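Local coordinates for dual specificity protein phosphatase 15 (Homo sapiens, PDB 1YZ4) that removes phosphate from phosphotyrosine, phosphoserine and phosphothreonine in proteins, a reaction carried out by the catalytic domain that this chain represents, at residues Glu63-Ile66 with Lys67-Phe70; Leu112-Arg115 with Asp116-Ala120; Arg135-Leu138 with Glu139-Gly142; Ser146-Leu149 with Arg150-Glu154. The protein carries 1 engineered substitution. All blocks are in the same frame, centred on the assembly; numbering follows the deposited sequence.

Interaction 1. Residues Glu63-Ile66 with Lys67-Phe70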
loop_
_atom_site.group_PDB
_atom_site.type_symbol
_atom_site.label_atom_id
_atom_site.label_comp_id
_atom_site.label_asym_id
_atom_site.label_seq_id
_atom_site.Cartn_x
_atom_site.Cartn_y
_atom_site.Cartn_z
ATOM N N GLU A 63 7.727 1.767 -16.681
ATOM C CA GLU A 63 9.007 2.473 -16.666
ATOM C C GLU A 63 9.185 3.389 -15.453
ATOM O O GLU A 63 10.300 3.809 -15.128
ATOM C CB GLU A 63 9.164 3.282 -17.954
ATOM C CG GLU A 63 9.270 2.416 -19.193
ATOM C CD GLU A 63 9.595 3.218 -20.436
ATOM O OE1 GLU A 63 10.602 3.961 -20.416
ATOM O OE2 GLU A 63 8.847 3.104 -21.431
ATOM N N VAL A 64 8.083 3.697 -14.787
ATOM C CA VAL A 64 8.119 4.559 -13.622
ATOM C C VAL A 64 8.761 3.864 -12.428
ATOM O O VAL A 64 8.338 2.788 -12.018
ATOM C CB VAL A 64 6.707 5.004 -13.246
ATOM C CG1 VAL A 64 6.757 5.928 -12.053
ATOM C CG2 VAL A 64 6.059 5.695 -14.441
ATOM N N PRO A 65 9.798 4.480 -11.848
ATOM C CA PRO A 65 10.482 3.890 -10.697
ATOM C C PRO A 65 9.799 4.132 -9.351
ATOM O O PRO A 65 10.308 4.899 -8.541
ATOM C CB PRO A 65 11.856 4.536 -10.761
ATOM C CG PRO A 65 11.509 5.931 -11.200
ATOM C CD PRO A 65 10.488 5.703 -12.300
ATOM N N ILE A 66 8.659 3.477 -9.110
ATOM C CA ILE A 66 7.957 3.643 -7.831
ATOM C C ILE A 66 8.830 3.140 -6.698
ATOM O O ILE A 66 8.585 3.458 -5.536
ATOM C CB ILE A 66 6.614 2.852 -7.749
ATOM C CG1 ILE A 66 6.612 1.693 -8.735
ATOM C CG2 ILE A 66 5.433 3.778 -7.945
ATOM C CD1 ILE A 66 7.523 0.587 -8.341
ATOM N N LYS A 67 9.840 2.343 -7.040
ATOM C CA LYS A 67 10.739 1.787 -6.035
ATOM C C LYS A 67 11.443 2.894 -5.271
ATOM O O LYS A 67 11.929 2.679 -4.164
ATOM C CB LYS A 67 11.773 0.851 -6.677
ATOM C CG LYS A 67 12.879 1.530 -7.481
ATOM C CD LYS A 67 13.658 0.485 -8.280
ATOM C CE LYS A 67 14.869 1.069 -8.994
ATOM N NZ LYS A 67 16.009 1.334 -8.067
ATOM N N LYS A 68 11.492 4.084 -5.862
ATOM C CA LYS A 68 12.129 5.209 -5.199
ATOM C C LYS A 68 11.283 5.715 -4.034
ATOM O O LYS A 68 11.761 6.493 -3.212
ATOM C CB LYS A 68 12.388 6.341 -6.195
ATOM C CG LYS A 68 13.529 6.046 -7.168
ATOM C CD LYS A 68 13.725 7.188 -8.168
ATOM C CE LYS A 68 14.793 6.864 -9.213
ATOM N NZ LYS A 68 14.877 7.936 -10.250
ATOM N N HIS A 69 10.033 5.269 -3.955
ATOM C CA HIS A 69 9.156 5.699 -2.872
ATOM C C HIS A 69 8.831 4.594 -1.863
ATOM O O HIS A 69 8.081 4.818 -0.913
ATOM C CB HIS A 69 7.854 6.278 -3.435
ATOM C CG HIS A 69 8.053 7.475 -4.313
ATOM N ND1 HIS A 69 8.335 7.375 -5.659
ATOM C CD2 HIS A 69 8.014 8.801 -4.034
ATOM C CE1 HIS A 69 8.460 8.587 -6.171
ATOM N NE2 HIS A 69 8.271 9.471 -5.207
ATOM N N PHE A 70 9.406 3.412 -2.066
ATOM C CA PHE A 70 9.181 2.281 -1.173
ATOM C C PHE A 70 9.536 2.560 0.288
ATOM O O PHE A 70 8.737 2.301 1.190
ATOM C CB PHE A 70 9.984 1.059 -1.642
ATOM C CG PHE A 70 9.412 0.370 -2.861
ATOM C CD1 PHE A 70 8.271 0.860 -3.497
ATOM C CD2 PHE A 70 10.010 -0.786 -3.358
ATOM C CE1 PHE A 70 7.733 0.210 -4.605
ATOM C CE2 PHE A 70 9.479 -1.447 -4.470
ATOM C CZ PHE A 70 8.335 -0.946 -5.093
#

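Interaction 2. Residues Leu112-Arg115 with Asp116-Ala120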
loop_
_atom_site.group_PDB
_atom_site.type_symbol
_atom_site.label_atom_id
_atom_site.label_comp_id
_atom_site.label_asym_id
_atom_site.label_seq_id
_atom_site.Cartn_x
_atom_site.Cartn_y
_atom_site.Cartn_z
ATOM N N LEU A 112 8.890 -12.451 3.385
ATOM C CA LEU A 112 8.493 -13.311 2.274
ATOM C C LEU A 112 8.635 -12.636 0.909
ATOM O O LEU A 112 8.603 -11.414 0.816
ATOM C CB LEU A 112 7.052 -13.780 2.491
ATOM C CG LEU A 112 6.872 -14.494 3.836
ATOM C CD1 LEU A 112 5.411 -14.851 4.078
ATOM C CD2 LEU A 112 7.739 -15.753 3.840
ATOM N N GLY A 113 8.792 -13.445 -0.141
ATOM C CA GLY A 113 8.953 -12.930 -1.498
ATOM C C GLY A 113 7.712 -12.280 -2.096
ATOM O O GLY A 113 6.598 -12.533 -1.643
ATOM N N TRP A 114 7.892 -11.464 -3.134
ATOM C CA TRP A 114 6.761 -10.770 -3.733
ATOM C C TRP A 114 5.714 -11.673 -4.370
ATOM O O TRP A 114 4.534 -11.307 -4.431
ATOM C CB TRP A 114 7.234 -9.736 -4.762
ATOM C CG TRP A 114 7.830 -10.323 -5.992
ATOM C CD1 TRP A 114 9.133 -10.678 -6.184
ATOM C CD2 TRP A 114 7.145 -10.628 -7.211
ATOM N NE1 TRP A 114 9.304 -11.181 -7.449
ATOM C CE2 TRP A 114 8.100 -11.161 -8.103
ATOM C CE3 TRP A 114 5.815 -10.502 -7.638
ATOM C CZ2 TRP A 114 7.769 -11.570 -9.404
ATOM C CZ3 TRP A 114 5.481 -10.908 -8.932
ATOM C CH2 TRP A 114 6.459 -11.436 -9.800
ATOM N N ARG A 115 6.119 -12.844 -4.851
ATOM C CA ARG A 115 5.135 -13.730 -5.459
ATOM C C ARG A 115 4.182 -14.299 -4.415
ATOM O O ARG A 115 2.966 -14.250 -4.595
ATOM C CB ARG A 115 5.824 -14.843 -6.252
ATOM C CG ARG A 115 6.356 -14.327 -7.578
ATOM C CD ARG A 115 7.182 -15.346 -8.343
ATOM N NE ARG A 115 7.257 -14.962 -9.748
ATOM C CZ ARG A 115 6.207 -14.940 -10.567
ATOM N NH1 ARG A 115 5.003 -15.291 -10.124
ATOM N NH2 ARG A 115 6.350 -14.544 -11.823
ATOM N N ASP A 116 4.725 -14.820 -3.319
ATOM C CA ASP A 116 3.879 -15.360 -2.267
ATOM C C ASP A 116 3.016 -14.238 -1.699
ATOM O O ASP A 116 1.831 -14.433 -1.430
ATOM C CB ASP A 116 4.717 -15.974 -1.137
ATOM C CG ASP A 116 5.536 -17.163 -1.590
ATOM O OD1 ASP A 116 5.005 -17.979 -2.361
ATOM O OD2 ASP A 116 6.706 -17.291 -1.166
ATOM N N VAL A 117 3.611 -13.060 -1.521
ATOM C CA VAL A 117 2.873 -11.927 -0.968
ATOM C C VAL A 117 1.739 -11.498 -1.904
ATOM O O VAL A 117 0.595 -11.317 -1.468
ATOM C CB VAL A 117 3.813 -10.705 -0.682
ATOM C CG1 VAL A 117 3.002 -9.535 -0.172
ATOM C CG2 VAL A 117 4.867 -11.073 0.365
ATOM N N LEU A 118 2.056 -11.353 -3.186
ATOM C CA LEU A 118 1.066 -10.947 -4.181
ATOM C C LEU A 118 -0.069 -11.977 -4.219
ATOM O O LEU A 118 -1.250 -11.618 -4.231
ATOM C CB LEU A 118 1.733 -10.837 -5.563
ATOM C CG LEU A 118 0.975 -10.300 -6.792
ATOM C CD1 LEU A 118 1.831 -10.479 -8.034
ATOM C CD2 LEU A 118 -0.317 -11.033 -6.991
ATOM N N GLU A 119 0.296 -13.256 -4.246
ATOM C CA GLU A 119 -0.689 -14.331 -4.287
ATOM C C GLU A 119 -1.564 -14.294 -3.041
ATOM O O GLU A 119 -2.763 -14.585 -3.098
ATOM C CB GLU A 119 0.015 -15.690 -4.390
ATOM C CG GLU A 119 -0.920 -16.898 -4.402
ATOM C CD GLU A 119 -0.176 -18.217 -4.586
ATOM O OE1 GLU A 119 -0.816 -19.291 -4.500
ATOM O OE2 GLU A 119 1.052 -18.183 -4.822
ATOM N N ALA A 120 -0.962 -13.934 -1.912
ATOM C CA ALA A 120 -1.709 -13.860 -0.665
ATOM C C ALA A 120 -2.659 -12.663 -0.720
ATOM O O ALA A 120 -3.790 -12.722 -0.226
ATOM C CB ALA A 120 -0.754 -13.733 0.510
#

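Interaction 3. Residues Arg135-Leu138 with Glu139-Gly142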
loop_
_atom_site.group_PDB
_atom_site.type_symbol
_atom_site.label_atom_id
_atom_site.label_comp_id
_atom_site.label_asym_id
_atom_site.label_seq_id
_atom_site.Cartn_x
_atom_site.Cartn_y
_atom_site.Cartn_z
ATOM N N ARG A 135 6.667 -5.282 -11.029
ATOM C CA ARG A 135 6.949 -6.612 -10.510
ATOM C C ARG A 135 8.459 -6.835 -10.457
ATOM O O ARG A 135 8.967 -7.453 -9.521
ATOM C CB ARG A 135 6.227 -7.659 -11.373
ATOM C CG ARG A 135 4.719 -7.360 -11.455
ATOM C CD ARG A 135 3.955 -8.198 -12.463
ATOM N NE ARG A 135 3.642 -9.533 -11.970
ATOM C CZ ARG A 135 2.410 -9.990 -11.767
ATOM N NH1 ARG A 135 1.355 -9.223 -12.004
ATOM N NH2 ARG A 135 2.233 -11.229 -11.342
ATOM N N GLN A 136 9.173 -6.295 -11.445
ATOM C CA GLN A 136 10.631 -6.413 -11.502
ATOM C C GLN A 136 11.225 -5.600 -10.368
ATOM O O GLN A 136 12.160 -6.045 -9.694
ATOM C CB GLN A 136 11.168 -5.889 -12.835
ATOM C CG GLN A 136 10.754 -6.727 -14.035
ATOM C CD GLN A 136 11.382 -6.254 -15.332
ATOM O OE1 GLN A 136 11.059 -5.177 -15.844
ATOM N NE2 GLN A 136 12.292 -7.058 -15.870
ATOM N N GLN A 137 10.674 -4.404 -10.171
ATOM C CA GLN A 137 11.121 -3.522 -9.110
ATOM C C GLN A 137 10.860 -4.209 -7.771
ATOM O O GLN A 137 11.624 -4.041 -6.818
ATOM C CB GLN A 137 10.387 -2.179 -9.188
ATOM C CG GLN A 137 10.775 -1.360 -10.407
ATOM C CD GLN A 137 10.105 0.003 -10.449
ATOM O OE1 GLN A 137 10.090 0.737 -9.458
ATOM N NE2 GLN A 137 9.564 0.357 -11.609
ATOM N N LEU A 138 9.784 -4.986 -7.705
ATOM C CA LEU A 138 9.472 -5.720 -6.481
ATOM C C LEU A 138 10.528 -6.819 -6.323
ATOM O O LEU A 138 10.962 -7.130 -5.214
ATOM C CB LEU A 138 8.060 -6.319 -6.556
ATOM C CG LEU A 138 6.931 -5.296 -6.347
ATOM C CD1 LEU A 138 5.595 -5.873 -6.798
ATOM C CD2 LEU A 138 6.876 -4.882 -4.863
ATOM N N GLU A 139 10.946 -7.388 -7.448
ATOM C CA GLU A 139 11.967 -8.430 -7.455
ATOM C C GLU A 139 13.237 -7.867 -6.812
ATOM O O GLU A 139 13.805 -8.471 -5.905
ATOM C CB GLU A 139 12.273 -8.859 -8.894
ATOM C CG GLU A 139 11.833 -10.267 -9.253
ATOM C CD GLU A 139 12.655 -11.333 -8.563
ATOM O OE1 GLU A 139 12.669 -11.365 -7.316
ATOM O OE2 GLU A 139 13.288 -12.140 -9.271
ATOM N N GLU A 140 13.668 -6.704 -7.301
ATOM C CA GLU A 140 14.860 -6.038 -6.783
ATOM C C GLU A 140 14.717 -5.845 -5.284
ATOM O O GLU A 140 15.517 -6.344 -4.503
ATOM C CB GLU A 140 15.038 -4.661 -7.426
ATOM C CG GLU A 140 15.497 -4.655 -8.874
ATOM C CD GLU A 140 15.521 -3.248 -9.468
ATOM O OE1 GLU A 140 16.155 -2.347 -8.862
ATOM O OE2 GLU A 140 14.905 -3.047 -10.541
ATOM N N PHE A 141 13.679 -5.109 -4.905
ATOM C CA PHE A 141 13.395 -4.800 -3.513
ATOM C C PHE A 141 13.492 -6.025 -2.612
ATOM O O PHE A 141 14.048 -5.953 -1.513
ATOM C CB PHE A 141 12.003 -4.185 -3.392
ATOM C CG PHE A 141 11.618 -3.837 -1.984
ATOM C CD1 PHE A 141 12.173 -2.727 -1.350
ATOM C CD2 PHE A 141 10.726 -4.644 -1.275
ATOM C CE1 PHE A 141 11.851 -2.426 -0.032
ATOM C CE2 PHE A 141 10.395 -4.353 0.044
ATOM C CZ PHE A 141 10.960 -3.239 0.671
ATOM N N GLY A 142 12.952 -7.145 -3.080
ATOM C CA GLY A 142 12.995 -8.358 -2.289
ATOM C C GLY A 142 14.417 -8.797 -2.004
ATOM O O GLY A 142 14.758 -9.153 -0.876
#

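Interaction 4. Residues Ser146-Leu149 with Arg150-Glu154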
loop_
_atom_site.group_PDB
_atom_site.type_symbol
_atom_site.label_atom_id
_atom_site.label_comp_id
_atom_site.label_asym_id
_atom_site.label_seq_id
_atom_site.Cartn_x
_atom_site.Cartn_y
_atom_site.Cartn_z
ATOM N N SER A 146 14.476 -5.100 1.169
ATOM C CA SER A 146 13.518 -5.698 2.090
ATOM C C SER A 146 14.025 -5.963 3.518
ATOM O O SER A 146 13.562 -5.336 4.476
ATOM C CB SER A 146 12.965 -6.987 1.472
ATOM O OG SER A 146 11.844 -7.457 2.194
ATOM N N GLN A 147 14.965 -6.894 3.657
ATOM C CA GLN A 147 15.525 -7.254 4.957
ATOM C C GLN A 147 16.141 -6.075 5.736
ATOM O O GLN A 147 15.956 -5.952 6.958
ATOM C CB GLN A 147 16.587 -8.340 4.763
ATOM C CG GLN A 147 16.071 -9.618 4.113
ATOM C CD GLN A 147 17.178 -10.422 3.433
ATOM O OE1 GLN A 147 17.709 -10.015 2.395
ATOM N NE2 GLN A 147 17.533 -11.562 4.020
ATOM N N LYS A 148 16.887 -5.226 5.034
ATOM C CA LYS A 148 17.531 -4.077 5.667
ATOM C C LYS A 148 16.464 -3.164 6.251
ATOM O O LYS A 148 16.590 -2.661 7.374
ATOM C CB LYS A 148 18.378 -3.302 4.648
ATOM C CG LYS A 148 19.135 -2.123 5.251
ATOM C CD LYS A 148 19.856 -1.270 4.203
ATOM C CE LYS A 148 20.605 -0.104 4.867
ATOM N NZ LYS A 148 21.336 0.772 3.896
ATOM N N LEU A 149 15.397 -2.963 5.488
ATOM C CA LEU A 149 14.319 -2.116 5.947
ATOM C C LEU A 149 13.649 -2.696 7.190
ATOM O O LEU A 149 13.333 -1.952 8.118
ATOM C CB LEU A 149 13.288 -1.924 4.840
ATOM C CG LEU A 149 12.863 -0.468 4.641
ATOM C CD1 LEU A 149 11.791 -0.410 3.553
ATOM C CD2 LEU A 149 12.350 0.121 5.958
ATOM N N ARG A 150 13.438 -4.014 7.224
ATOM C CA ARG A 150 12.799 -4.614 8.392
ATOM C C ARG A 150 13.590 -4.277 9.658
ATOM O O ARG A 150 13.016 -3.866 10.672
ATOM C CB ARG A 150 12.676 -6.140 8.269
ATOM C CG ARG A 150 11.555 -6.681 9.154
ATOM C CD ARG A 150 11.843 -8.019 9.816
ATOM N NE ARG A 150 11.661 -9.173 8.943
ATOM C CZ ARG A 150 11.041 -10.295 9.311
ATOM N NH1 ARG A 150 10.534 -10.415 10.533
ATOM N NH2 ARG A 150 10.942 -11.312 8.463
ATOM N N ARG A 151 14.908 -4.449 9.593
ATOM C CA ARG A 151 15.765 -4.144 10.728
ATOM C C ARG A 151 15.668 -2.645 11.055
ATOM O O ARG A 151 15.613 -2.255 12.224
ATOM C CB ARG A 151 17.212 -4.519 10.403
ATOM C CG ARG A 151 18.203 -4.265 11.527
ATOM C CD ARG A 151 19.481 -3.667 10.957
ATOM N NE ARG A 151 19.259 -2.313 10.445
ATOM C CZ ARG A 151 19.937 -1.769 9.438
ATOM N NH1 ARG A 151 20.883 -2.463 8.821
ATOM N NH2 ARG A 151 19.674 -0.526 9.051
ATOM N N GLN A 152 15.643 -1.811 10.012
ATOM C CA GLN A 152 15.539 -0.367 10.193
ATOM C C GLN A 152 14.260 0.030 10.926
ATOM O O GLN A 152 14.301 0.818 11.871
ATOM C CB GLN A 152 15.590 0.345 8.839
ATOM C CG GLN A 152 16.968 0.844 8.449
ATOM C CD GLN A 152 16.988 1.491 7.072
ATOM O OE1 GLN A 152 16.180 2.374 6.775
ATOM N NE2 GLN A 152 17.919 1.057 6.226
ATOM N N LEU A 153 13.126 -0.518 10.492
ATOM C CA LEU A 153 11.844 -0.203 11.119
ATOM C C LEU A 153 11.848 -0.562 12.601
ATOM O O LEU A 153 11.249 0.134 13.423
ATOM C CB LEU A 153 10.703 -0.949 10.418
ATOM C CG LEU A 153 10.430 -0.565 8.963
ATOM C CD1 LEU A 153 9.492 -1.582 8.344
ATOM C CD2 LEU A 153 9.845 0.834 8.883
ATOM N N GLU A 154 12.518 -1.660 12.935
ATOM C CA GLU A 154 12.603 -2.099 14.316
ATOM C C GLU A 154 13.340 -1.026 15.113
ATOM O O GLU A 154 12.987 -0.730 16.253
ATOM C CB GLU A 154 13.357 -3.428 14.394
ATOM C CG GLU A 154 12.689 -4.556 13.619
ATOM C CD GLU A 154 13.575 -5.783 13.487
ATOM O OE1 GLU A 154 14.079 -6.271 14.518
ATOM O OE2 GLU A 154 13.763 -6.265 12.351
#

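Interaction 1. Residues Glu63-Ile66 with Lys67-Phe70
Lys68 N donates to Pro65 O at 3.0 Å and His69 N to Ile66 O at 2.8 Å, each closing a beta turn. The two turns overlap and lead the chain into helix 70-82, just after an inverse gamma turn centred on Pro65. These backbone bonds form the first group of contacts. Proline suits the gamma turn because its ring already holds phi at -82°, close to what the turn needs.

The second group is aliphatic. Lys68, extended beyond CG, runs across the proline ring at an angle, and its CE comes within 4.0 Å of Pro65 CG. A long flexible chain suits this place: its methylenes lie along the partly exposed proline, while the lysine as a whole remains an exposed residue.

Buried packing makes the third group. Ile66 is buried against the loop residue Val58, against Thr100 of helix 97-110, and against Phe134 and Gln137 of helix 132-143, so its branched side chain has neighbours in several directions. At Phe70, CG is anti to the carbonyl carbon (chi1 -75°), which turns the ring back toward Lys67 and Ile66: Lys67 CA stands 3.5 Å above the plane of the Phe70 ring, over its centre. On this ring CD1 lies 3.3 Å from Ile66 O, and CZ meets the isoleucine terminal methyl, Ile66 CD1, at 3.7 Å.

Interaction 2. Residues Leu112-Arg115 with Asp116-Ala120
Leu118 N donates to Trp114 O at 2.8 Å, the shortest hydrogen bond in this first part of helix 114-123, for which Gly113 is the N-cap. Val117 N reaches Gly113 O at 3.0 Å and Glu119 N reaches Arg115 O at 2.9 Å, so the regular four-residue ladder is in place from the cap onward. Asp116, an exposed acid three residues past the cap, stands where the partial positive charge of a helix start would probably favour it.

Trp114 and Leu118, one turn apart, lie side by side and point the same way. CG of the tryptophan sits between its backbone N and carbonyl carbon (chi1 69°), and from there the indole swings along the helix until Leu118 CD1 touches its edge in the ring plane, 3.8 Å from Trp114 CZ3. Arg115 lies over a face of the same indole with more than its methylenes: its CG rides 3.4 Å above the Trp114 ring plane, toward the rim, and farther out Trp114 CH2 stands 3.5 Å from the plane of the Arg115 guanidinium. A long arginine suits this place because chain and flat end can both lie over a large ring. The Trp114 side chain also touches Met107, Leu138, Arg135 and Glu139, which joins this helix to helices 97-110 and 132-143.

Val117 packs on Thr103, Val106 and Met107 of helix 97-110. Its CG2, anti to the carbonyl carbon, points back to the cap, where it lies a tight 3.0 Å from Gly113 O and 4.1 Å from Leu112 CB.

Interaction 3. Residues Arg135-Leu138 with Glu139-Gly142
Arg135, Gln136, Gln137 and Leu138 each give their carbonyl oxygen to the amide four residues on, a full turn of helix 132-143. The bonds are alike in length but not in straightness: Glu139 N to Arg135 O, 2.9 Å, is bent to 141° at the hydrogen, whereas Phe141 N to Gln137 O, 3.0 Å, is nearly straight at 172°.

Across the turn the side chains meet backbone more than one another. The extended Glu140 chain runs back along the exposed side, bringing OE2 to 4.5 Å from Gln137 CG; a glutamate can take this place because its carboxylate stays at the surface, with a long, weak pairing to Lys67. Leu138 belongs to the buried side, packed on Ala104 and Thr100 of helix 97-110. Phe141, with CG anti to the backbone N, leaves the turn on that side too and meets the ring of Phe70 edge-to-face.

Gln137 is buried as well, yet polar, and its partners explain why. OE1 accepts from Lys67 N and NE2 donates to Val64 O, so both ends of the carboxamide are satisfied by backbone of the 63-67 loop. Because the two bonds run in opposite senses, turning the amide over would set like against like; the chemistry therefore fixes its rotation and ties the loop to the helix.

Interaction 4. Residues Ser146-Leu149 with Arg150-Glu154
Leu149 O takes the N-H of Leu153 at 2.8 Å, in a turn of helix 145-157 where every carbonyl of 146-149 is satisfied by an amide four residues on. Arg150 N donates to Ser146 O at 3.1 Å, Arg151 N to Gln147 O at 3.2 Å and Gln152 N to Lys148 O at 2.9 Å. Glu154 N continues the ladder by donating to Arg150 O.

Among the side chains, Arg151 has its main partner outside this turn: its NE forms a salt bridge with Glu155 OE2. The guanidinium also lies with one face toward Lys148 O, though too far for more than packing. Lys148 is fully extended, its CG anti to the backbone N (chi1 -177°), and runs beside Arg151 in the same direction. Their like charges stay apart, Lys148 NZ being 5.6 Å from Arg151 NH2. Gln152 crosses the lysine obliquely, and its NE2 meets the methylene CE of Lys148 at 3.2 Å, a packing contact and not a polar bond. Long polar chains suit this more exposed side, since their methylenes can pack while the ends keep polar partners or reach solvent.

On the buried side the main contact is between leucines one turn apart, Leu149 CD2 reaching 3.6 Å to Leu153 CG. Both lean on Ile74 of helix 70-82, where Leu153 also touches the polar Asn75 and His78. Leu149 meets Phe141 of helix 132-143, and Leu153 and the buried Ser146 meet Thr108 of helix 97-110, which places this last helix against three others.

How the interactions relate
Interaction 3 is the hub. The Gln137 bridge joins it to the turns of interaction 1, and the centres of the two are 10 Å apart. It also packs on interaction 2, centres 11 Å apart, where Trp114 CB lies 3.9 Å from Leu138 CB. Toward interaction 4 the link is a probable backbone bond, Ser146 N to Phe141 O, 2.8 Å, between successive helices. Interactions 1 and 2 do not touch, their nearest atoms being about 9 Å apart. Interaction 1 lies nearest the catalytic centre: the Ile66 side chain is about 9 Å from that of Ser91, an engineered residue at the predicted phosphocysteine position.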